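Local coordinates for tube-forming protein in Mycobacterial Envelpe, TiME (Mycolicibacterium smegmatis, PDB 7CU9), which is thought to form a tube across the mycobacterial outer envelope, a putative secretion channel for protein transport, at residues Thr33-Ala38 against Val57-Asp62; Asn47-Ile52 against Gly108-Thr113. All blocks are in the same frame, centred on the assembly; numbering follows the deposited sequence.

Interaction 1: Thr33-Ala38 against Val57-Asp62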
loop_
_atom_site.group_PDB
_atom_site.type_symbol
_atom_site.label_atom_id
_atom_site.label_comp_id
_atom_site.label_asym_id
_atom_site.label_seq_id
_atom_site.Cartn_x
_atom_site.Cartn_y
_atom_site.Cartn_z
ATOM N N THR B 33 17.529 -20.441 1.177
ATOM C CA THR B 33 18.318 -20.858 2.365
ATOM C C THR B 33 19.789 -20.470 2.197
ATOM O O THR B 33 20.601 -20.844 3.058
ATOM C CB THR B 33 18.158 -22.366 2.586
ATOM O OG1 THR B 33 18.631 -22.985 1.390
ATOM C CG2 THR B 33 16.725 -22.758 2.870
ATOM N N ALA B 34 20.125 -19.741 1.132
ATOM C CA ALA B 34 21.497 -19.268 0.868
ATOM C C ALA B 34 21.424 -17.877 0.256
ATOM O O ALA B 34 20.528 -17.596 -0.535
ATOM C CB ALA B 34 22.217 -20.225 -0.048
ATOM N N PRO B 35 22.370 -16.982 0.604
ATOM C CA PRO B 35 22.473 -15.696 -0.074
ATOM C C PRO B 35 22.671 -15.917 -1.579
ATOM O O PRO B 35 23.277 -16.908 -1.967
ATOM C CB PRO B 35 23.711 -15.035 0.542
ATOM C CG PRO B 35 23.920 -15.750 1.859
ATOM C CD PRO B 35 23.399 -17.157 1.638
ATOM N N PHE B 36 22.165 -14.999 -2.394
ATOM C CA PHE B 36 22.329 -15.064 -3.866
ATOM C C PHE B 36 22.311 -13.653 -4.442
ATOM O O PHE B 36 21.698 -12.751 -3.855
ATOM C CB PHE B 36 21.256 -15.954 -4.493
ATOM C CG PHE B 36 19.862 -15.384 -4.489
ATOM C CD1 PHE B 36 19.035 -15.536 -3.387
ATOM C CD2 PHE B 36 19.363 -14.712 -5.597
ATOM C CE1 PHE B 36 17.746 -15.026 -3.393
ATOM C CE2 PHE B 36 18.075 -14.201 -5.599
ATOM C CZ PHE B 36 17.267 -14.357 -4.495
ATOM N N GLN B 37 23.002 -13.483 -5.563
ATOM C CA GLN B 37 22.968 -12.229 -6.347
ATOM C C GLN B 37 22.622 -12.589 -7.791
ATOM O O GLN B 37 23.442 -13.262 -8.437
ATOM C CB GLN B 37 24.296 -11.487 -6.239
ATOM C CG GLN B 37 24.297 -10.232 -7.096
ATOM C CD GLN B 37 25.332 -9.205 -6.711
ATOM O OE1 GLN B 37 25.766 -9.108 -5.565
ATOM N NE2 GLN B 37 25.713 -8.393 -7.684
ATOM N N ALA B 38 21.448 -12.159 -8.252
ATOM C CA ALA B 38 20.863 -12.525 -9.562
ATOM C C ALA B 38 20.922 -11.325 -10.514
ATOM O O ALA B 38 20.010 -11.183 -11.355
ATOM C CB ALA B 38 19.452 -13.016 -9.362
ATOM N N VAL B 57 27.617 -9.652 1.291
ATOM C CA VAL B 57 27.181 -9.140 2.619
ATOM C C VAL B 57 27.178 -10.290 3.634
ATOM O O VAL B 57 27.830 -10.142 4.671
ATOM C CB VAL B 57 25.813 -8.445 2.520
ATOM C CG1 VAL B 57 25.243 -8.127 3.891
ATOM C CG2 VAL B 57 25.914 -7.185 1.668
ATOM N N PHE B 58 26.472 -11.386 3.352
ATOM C CA PHE B 58 26.139 -12.419 4.373
ATOM C C PHE B 58 27.195 -13.520 4.453
ATOM O O PHE B 58 27.489 -13.951 5.576
ATOM C CB PHE B 58 24.767 -13.030 4.107
ATOM C CG PHE B 58 23.641 -12.146 4.561
ATOM C CD1 PHE B 58 23.216 -12.162 5.879
ATOM C CD2 PHE B 58 23.031 -11.268 3.679
ATOM C CE1 PHE B 58 22.180 -11.346 6.298
ATOM C CE2 PHE B 58 22.002 -10.444 4.104
ATOM C CZ PHE B 58 21.569 -10.494 5.408
ATOM N N ASN B 59 27.725 -13.990 3.327
ATOM C CA ASN B 59 28.673 -15.135 3.352
ATOM C C ASN B 59 29.911 -14.726 4.144
ATOM O O ASN B 59 30.478 -13.643 3.902
ATOM C CB ASN B 59 28.993 -15.660 1.954
ATOM C CG ASN B 59 27.874 -16.514 1.399
ATOM O OD1 ASN B 59 27.187 -17.214 2.146
ATOM N ND2 ASN B 59 27.705 -16.498 0.089
ATOM N N ASP B 60 30.313 -15.576 5.085
ATOM C CA ASP B 60 31.311 -15.214 6.113
ATOM C C ASP B 60 31.651 -16.465 6.903
ATOM O O ASP B 60 30.781 -17.307 7.095
ATOM C CB ASP B 60 30.744 -14.150 7.053
ATOM C CG ASP B 60 31.790 -13.532 7.955
ATOM O OD1 ASP B 60 32.638 -12.782 7.431
ATOM O OD2 ASP B 60 31.759 -13.816 9.166
ATOM N N PRO B 61 32.893 -16.615 7.406
ATOM C CA PRO B 61 33.215 -17.743 8.275
ATOM C C PRO B 61 32.266 -17.852 9.474
ATOM O O PRO B 61 32.054 -18.956 9.923
ATOM C CB PRO B 61 34.657 -17.447 8.701
ATOM C CG PRO B 61 35.215 -16.691 7.522
ATOM C CD PRO B 61 34.075 -15.796 7.092
ATOM N N ASP B 62 31.703 -16.733 9.947
ATOM C CA ASP B 62 30.881 -16.702 11.183
ATOM C C ASP B 62 29.384 -16.650 10.869
ATOM O O ASP B 62 28.608 -16.476 11.818
ATOM C CB ASP B 62 31.336 -15.567 12.097
ATOM C CG ASP B 62 32.663 -15.900 12.758
ATOM O OD1 ASP B 62 32.804 -17.045 13.247
ATOM O OD2 ASP B 62 33.558 -15.027 12.761
HETATM O O HOH W 1 25.709 -18.002 -1.345
#
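The loop that leaves edge strand 28-32 meets the C-terminal end of short helix 55-58 at Pro35, whose ring packs against Phe58 and Asn59. CG of the Pro35 ring does most of the touching: it lies 3.6 Å from CB of Phe58 and also 3.6 Å from OD1 of Asn59. In Phe58 only the CB end of the side chain takes part. The ring itself leads away from the proline into the interior, where it meets Phe66 edge-to-face and packs on Leu162. Asn59, the first residue past the helix, has its CG anti to the carbonyl carbon (chi1 -77°), which brings the amide over to the proline, with OD1 beside CG and also 3.8 Å from CD of Pro35. The other branch of the amide works through water: a water molecule donates to Pro35 O at 2.7 Å and accepts from Asn59 ND2 at 2.9 Å. Farther along, Asp60 OD2 accepts from Asp62 N at 3.0 Å, an Asx turn that shapes the chain after the helix. Direct contact is therefore van der Waals throughout, and the polar link runs through the water, consistent with an amide turned with its oxygen against the proline ring.

Interaction 2: Asn47-Ile52 against Gly108-Thr113; sequences NNWADI and GCAGQT
Cys109, through the sulfur it shares in the disulfide with Cys46, makes a sulfur-aromatic contact with Trp49. SG of Cys109 comes within 3.4 Å of Trp49 CE3 and sits 4.5 Å from the centroid of the six-membered ring, 55° off its normal, an oblique approach. Cys109 SG is anti to the backbone N (chi1 -176°), reaching toward the indole and on to Cys46, the residue just before helix 47-50. The disulfide thus ties covalently the two pieces of chain that the indole joins by packing.

Apolar packing continues around the benzo part of the indole. CB of Cys109 lies over one face, offset toward the rim, and Ala110 CB reaches Trp49 CH2 at 4.0 Å. The backbone takes part too, with Ala110 N 3.6 Å from Trp49 CZ3.

Between the two segments there is packing alone; each has its own internal hydrogen bonds. Asn47 ND2 donates to Asn48 OD1 at 2.9 Å, an almost straight bond (169°) in the amide plane of Asn47. Gln112 N to Cys109 O, at 2.9 Å, closes a type II turn with Gly111 at its third position.

Helix 47-50 and the loop from helix 92-103 to strand 113-118 meet beside strand 123-129, whose Phe128 touches both Trp49 and Cys109, while Trp140 of strand 137-144 stacks on the indole.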
loop_
_atom_site.group_PDB
_atom_site.type_symbol
_atom_site.label_atom_id
_atom_site.label_comp_id
_atom_site.label_asym_id
_atom_site.label_seq_id
_atom_site.Cartn_x
_atom_site.Cartn_y
_atom_site.Cartn_z
ATOM N N ASN B 47 25.936 -1.702 -5.706
ATOM C CA ASN B 47 25.715 -3.170 -5.654
ATOM C C ASN B 47 24.903 -3.536 -4.402
ATOM O O ASN B 47 23.883 -4.238 -4.538
ATOM C CB ASN B 47 27.023 -3.956 -5.696
ATOM C CG ASN B 47 26.772 -5.421 -5.979
ATOM O OD1 ASN B 47 26.631 -5.820 -7.133
ATOM N ND2 ASN B 47 26.675 -6.222 -4.929
ATOM N N ASN B 48 25.322 -3.080 -3.224
ATOM C CA ASN B 48 24.745 -3.570 -1.945
ATOM C C ASN B 48 23.503 -2.761 -1.559
ATOM O O ASN B 48 22.961 -3.013 -0.481
ATOM C CB ASN B 48 25.804 -3.640 -0.850
ATOM C CG ASN B 48 26.879 -4.655 -1.167
ATOM O OD1 ASN B 48 26.783 -5.387 -2.154
ATOM N ND2 ASN B 48 27.906 -4.696 -0.338
ATOM N N TRP B 49 23.031 -1.866 -2.434
ATOM C CA TRP B 49 21.691 -1.234 -2.331
ATOM C C TRP B 49 20.737 -1.830 -3.375
ATOM O O TRP B 49 19.516 -1.686 -3.210
ATOM C CB TRP B 49 21.803 0.288 -2.494
ATOM C CG TRP B 49 22.101 1.044 -1.235
ATOM C CD1 TRP B 49 22.533 0.555 -0.031
ATOM C CD2 TRP B 49 21.982 2.467 -1.067
ATOM N NE1 TRP B 49 22.688 1.576 0.870
ATOM C CE2 TRP B 49 22.356 2.762 0.261
ATOM C CE3 TRP B 49 21.582 3.511 -1.910
ATOM C CZ2 TRP B 49 22.338 4.065 0.759
ATOM C CZ3 TRP B 49 21.562 4.795 -1.414
ATOM C CH2 TRP B 49 21.936 5.065 -0.098
ATOM N N ALA B 50 21.258 -2.454 -4.434
ATOM C CA ALA B 50 20.456 -2.893 -5.601
ATOM C C ALA B 50 19.523 -4.054 -5.228
ATOM O O ALA B 50 18.478 -4.217 -5.874
ATOM C CB ALA B 50 21.375 -3.249 -6.746
ATOM N N ASP B 51 19.876 -4.836 -4.212
ATOM C CA ASP B 51 18.990 -5.895 -3.670
ATOM C C ASP B 51 19.500 -6.266 -2.280
ATOM O O ASP B 51 20.526 -5.720 -1.853
ATOM C CB ASP B 51 18.937 -7.114 -4.599
ATOM C CG ASP B 51 17.683 -7.966 -4.472
ATOM O OD1 ASP B 51 16.883 -7.731 -3.543
ATOM O OD2 ASP B 51 17.504 -8.843 -5.335
ATOM N N ILE B 52 18.779 -7.154 -1.612
ATOM C CA ILE B 52 19.103 -7.659 -0.248
ATOM C C ILE B 52 19.404 -9.161 -0.317
ATOM O O ILE B 52 19.153 -9.794 -1.362
ATOM C CB ILE B 52 17.953 -7.334 0.725
ATOM C CG1 ILE B 52 16.640 -8.015 0.325
ATOM C CG2 ILE B 52 17.779 -5.825 0.840
ATOM C CD1 ILE B 52 15.596 -7.982 1.408
ATOM N N GLY B 108 28.246 6.882 -1.678
ATOM C CA GLY B 108 28.285 7.432 -3.045
ATOM C C GLY B 108 27.153 6.927 -3.923
ATOM O O GLY B 108 26.988 7.471 -5.028
ATOM N N CYS B 109 26.388 5.923 -3.488
ATOM C CA CYS B 109 25.257 5.392 -4.290
ATOM C C CYS B 109 24.105 6.405 -4.295
ATOM O O CYS B 109 23.474 6.570 -5.354
ATOM C CB CYS B 109 24.777 4.045 -3.770
ATOM S SG CYS B 109 23.464 3.327 -4.795
ATOM N N ALA B 110 23.829 7.058 -3.162
ATOM C CA ALA B 110 22.732 8.051 -3.052
ATOM C C ALA B 110 22.918 9.103 -4.152
ATOM O O ALA B 110 24.033 9.654 -4.269
ATOM C CB ALA B 110 22.705 8.680 -1.685
ATOM N N GLY B 111 21.877 9.332 -4.948
ATOM C CA GLY B 111 21.890 10.334 -6.029
ATOM C C GLY B 111 22.271 9.743 -7.372
ATOM O O GLY B 111 22.183 10.474 -8.377
ATOM N N GLN B 112 22.650 8.460 -7.420
ATOM C CA GLN B 112 23.081 7.791 -8.671
ATOM C C GLN B 112 21.909 7.055 -9.324
ATOM O O GLN B 112 21.081 6.448 -8.609
ATOM C CB GLN B 112 24.230 6.815 -8.411
ATOM C CG GLN B 112 25.500 7.506 -7.944
ATOM C CD GLN B 112 26.000 8.500 -8.964
ATOM O OE1 GLN B 112 26.196 8.166 -10.126
ATOM N NE2 GLN B 112 26.191 9.735 -8.536
ATOM N N THR B 113 21.867 7.108 -10.649
ATOM C CA THR B 113 21.027 6.248 -11.507
ATOM C C THR B 113 21.968 5.274 -12.206
ATOM O O THR B 113 23.015 5.721 -12.709
ATOM C CB THR B 113 20.203 7.078 -12.496
ATOM O OG1 THR B 113 19.380 7.960 -11.733
ATOM C CG2 THR B 113 19.346 6.230 -13.408
#

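In the fold
From the N terminus, the chain leaves edge strand 28-32 through 33-38, forms strand 39-41 at the other edge of the sheet and turns into helix 47-50, then helix 55-58. Interaction 1 closes this short loop, bringing 57-62 back to 33-38 before strand 63-72 begins. Interaction 2 closes a much longer one, from 47-52 through strands 63-72 and 77-89 and helix 92-103 to 108-113. Because 47-52 falls inside the first loop and 108-113 beyond it, the two closures cross. They also touch: Gln37 NE2 probably hydrogen-bonds to Asn47 OD1, and Val57 packs on Asn48, joining the two short helices to the connection between the sheet's edge strands.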